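PDB 6O1W: DNA translocase coupling protein from Clostridium perfringens, which probably acts as an ATP-driven, DNA-binding translocase of the FtsK/SpoIIIE family that couples plasmid pCW3 to the conjugation machinery. Local coordinates for residues Lys32-Asp37 with Asp43-Glu48. Residues are numbered along the deposited sequence; the frame is centred on the assembly and turned at random.
With BGC (beta-D-glucopyranose), chain D.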
loop_
_atom_site.group_PDB
_atom_site.type_symbol
_atom_site.label_atom_id
_atom_site.label_comp_id
_atom_site.label_asym_id
_atom_site.label_seq_id
_atom_site.Cartn_x
_atom_site.Cartn_y
_atom_site.Cartn_z
ATOM N N LYS A 32 -26.230 5.217 20.404
ATOM C CA LYS A 32 -27.126 5.403 19.265
ATOM C C LYS A 32 -26.804 4.382 18.199
ATOM O O LYS A 32 -27.725 3.845 17.578
ATOM C CB LYS A 32 -27.030 6.837 18.693
ATOM C CG LYS A 32 -27.526 7.935 19.648
ATOM C CD LYS A 32 -28.966 7.722 20.208
ATOM C CE LYS A 32 -30.061 7.982 19.188
ATOM N NZ LYS A 32 -30.197 9.423 18.836
ATOM N N SER A 33 -25.497 4.111 17.984
ATOM C CA SER A 33 -25.021 3.136 17.001
ATOM C C SER A 33 -23.563 2.766 17.185
ATOM O O SER A 33 -22.742 3.580 17.614
ATOM C CB SER A 33 -25.240 3.630 15.570
ATOM O OG SER A 33 -24.604 4.870 15.312
ATOM N N PHE A 34 -23.255 1.517 16.839
ATOM C CA PHE A 34 -21.923 0.939 16.866
ATOM C C PHE A 34 -21.745 0.315 15.473
ATOM O O PHE A 34 -22.401 -0.687 15.172
ATOM C CB PHE A 34 -21.839 -0.123 17.975
ATOM C CG PHE A 34 -20.440 -0.647 18.200
ATOM C CD1 PHE A 34 -19.894 -1.611 17.354
ATOM C CD2 PHE A 34 -19.658 -0.158 19.234
ATOM C CE1 PHE A 34 -18.584 -2.063 17.532
ATOM C CE2 PHE A 34 -18.351 -0.613 19.414
ATOM C CZ PHE A 34 -17.832 -1.584 18.578
ATOM N N ILE A 35 -20.920 0.945 14.606
ATOM C CA ILE A 35 -20.641 0.499 13.227
ATOM C C ILE A 35 -19.176 0.066 13.139
ATOM O O ILE A 35 -18.283 0.894 13.211
ATOM C CB ILE A 35 -20.997 1.591 12.151
ATOM C CG1 ILE A 35 -22.495 1.991 12.237
ATOM C CG2 ILE A 35 -20.640 1.107 10.717
ATOM C CD1 ILE A 35 -22.918 3.219 11.382
ATOM N N GLU A 36 -18.945 -1.235 13.020
ATOM C CA GLU A 36 -17.629 -1.847 12.918
ATOM C C GLU A 36 -17.197 -1.976 11.448
ATOM O O GLU A 36 -18.012 -2.352 10.614
ATOM C CB GLU A 36 -17.666 -3.231 13.605
ATOM C CG GLU A 36 -16.766 -4.295 12.979
ATOM C CD GLU A 36 -15.652 -4.907 13.811
ATOM O OE1 GLU A 36 -15.637 -6.152 13.941
ATOM O OE2 GLU A 36 -14.776 -4.156 14.302
ATOM N N ASP A 37 -15.930 -1.676 11.123
ATOM C CA ASP A 37 -15.413 -1.927 9.749
ATOM C C ASP A 37 -14.638 -3.229 9.898
ATOM O O ASP A 37 -13.650 -3.263 10.618
ATOM C CB ASP A 37 -14.523 -0.788 9.206
ATOM C CG ASP A 37 -14.064 -0.978 7.758
ATOM O OD1 ASP A 37 -13.622 -2.101 7.410
ATOM O OD2 ASP A 37 -14.134 0.003 6.975
ATOM N N ASP A 43 -13.986 1.132 14.434
ATOM C CA ASP A 43 -15.384 1.279 14.831
ATOM C C ASP A 43 -15.819 2.732 14.888
ATOM O O ASP A 43 -15.019 3.600 15.188
ATOM C CB ASP A 43 -15.614 0.643 16.228
ATOM C CG ASP A 43 -15.139 -0.802 16.361
ATOM O OD1 ASP A 43 -15.684 -1.673 15.657
ATOM O OD2 ASP A 43 -14.225 -1.056 17.167
ATOM N N GLU A 44 -17.097 2.983 14.648
ATOM C CA GLU A 44 -17.726 4.290 14.754
ATOM C C GLU A 44 -18.799 4.129 15.838
ATOM O O GLU A 44 -19.765 3.368 15.658
ATOM C CB GLU A 44 -18.328 4.725 13.406
ATOM C CG GLU A 44 -18.866 6.145 13.406
ATOM C CD GLU A 44 -19.861 6.425 12.292
ATOM O OE1 GLU A 44 -21.008 5.926 12.376
ATOM O OE2 GLU A 44 -19.497 7.148 11.337
ATOM N N ILE A 45 -18.552 4.747 17.009
ATOM C CA ILE A 45 -19.461 4.663 18.140
ATOM C C ILE A 45 -20.118 6.009 18.320
ATOM O O ILE A 45 -19.431 7.016 18.505
ATOM C CB ILE A 45 -18.806 4.147 19.443
ATOM C CG1 ILE A 45 -17.749 3.041 19.175
ATOM C CG2 ILE A 45 -19.882 3.654 20.407
ATOM C CD1 ILE A 45 -16.750 2.833 20.387
ATOM N N THR A 46 -21.454 6.029 18.240
ATOM C CA THR A 46 -22.215 7.261 18.349
ATOM C C THR A 46 -22.959 7.268 19.655
ATOM O O THR A 46 -23.707 6.336 19.948
ATOM C CB THR A 46 -23.142 7.412 17.127
ATOM O OG1 THR A 46 -22.356 7.258 15.954
ATOM C CG2 THR A 46 -23.861 8.741 17.097
ATOM N N PHE A 47 -22.778 8.350 20.429
ATOM C CA PHE A 47 -23.431 8.548 21.717
ATOM C C PHE A 47 -24.240 9.818 21.740
ATOM O O PHE A 47 -23.836 10.843 21.179
ATOM C CB PHE A 47 -22.397 8.595 22.864
ATOM C CG PHE A 47 -21.743 7.275 23.207
ATOM C CD1 PHE A 47 -22.439 6.293 23.919
ATOM C CD2 PHE A 47 -20.418 7.037 22.887
ATOM C CE1 PHE A 47 -21.824 5.093 24.270
ATOM C CE2 PHE A 47 -19.798 5.837 23.246
ATOM C CZ PHE A 47 -20.510 4.867 23.915
ATOM N N GLU A 48 -25.353 9.764 22.466
ATOM C CA GLU A 48 -26.179 10.914 22.718
ATOM C C GLU A 48 -26.126 11.245 24.202
ATOM O O GLU A 48 -26.375 10.371 25.046
ATOM C CB GLU A 48 -27.614 10.698 22.264
ATOM C CG GLU A 48 -28.376 12.012 22.237
ATOM C CD GLU A 48 -29.874 11.901 22.045
ATOM O OE1 GLU A 48 -30.372 10.776 21.816
ATOM O OE2 GLU A 48 -30.551 12.951 22.130
HETATM C C2 BGC D . -16.326 5.640 8.064
HETATM C C3 BGC D . -16.405 4.358 7.238
HETATM C C4 BGC D . -16.249 3.128 8.128
HETATM C C5 BGC D . -17.225 3.194 9.302
HETATM C C6 BGC D . -17.027 2.087 10.312
HETATM C C1 BGC D . -17.294 5.587 9.241
HETATM O O1 BGC D . -17.091 6.711 10.027
HETATM O O2 BGC D . -16.642 6.781 7.274
HETATM O O3 BGC D . -15.375 4.360 6.253
HETATM O O4 BGC D . -16.446 1.926 7.384
HETATM O O5 BGC D . -17.035 4.423 10.018
HETATM O O6 BGC D . -15.787 2.225 11.000
HETATM O O HOH W 1 -21.976 4.918 14.698
#
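Phe34 and Ile45 face each other as a non-hydrogen-bonded pair, their side chains running alongside one another in the same direction. CG1 of Ile45 lies 3.7 Å from Phe34 CE2 and approaches the ring obliquely. With CG anti to the backbone N (chi1 -172°), the ring leans back over the neighbouring strand, where its far end also meets the carboxylate of Asp43, Phe34 CZ lying 3.6 Å from Asp43 CG. Ring and carboxylate planes are 39° apart. The carboxylates of Glu36 and Asp43 run side by side on this face, and Glu36 OE2 and Asp43 OD1 are 3.0 Å apart; two like charges this close would probably raise the pKa of one of them. Tyr12 of helix 7-18 packs against Phe34 and Ile45.

On the other face, a water links the pairs Ser33-Thr46 and Ile35-Glu44. It bonds to Ser33 OG and Thr46 OG1, each at 2.7 Å, and lies within hydrogen-bonding distance of the backbone O and OE1 of Glu44, at 2.9 and 2.7 Å. The extended Glu44 chain lies beside Ile35, while its other oxygen, OE2, accepts a 2.8 Å hydrogen bond from O1 of glucose. Asp37 OD2, also salt-bridged to Lys316, accepts one from O4 of the same sugar.

Toward Glu48, the Lys32 chain bends repeatedly, bringing NZ above the carboxylate plane in a 3.3 Å salt bridge to Glu48 OE1. Lys32 N and, weakly, Ser33 N both donate to Thr46 O, forming a classic beta bulge in an antiparallel hairpin at the edge of the four-stranded antiparallel sheet near the start of this fragment. The hairpin's turn end, with Asp37 and Glu44, forms part of the glucose pocket seen in the crystal, together with Lys318 and Asp319.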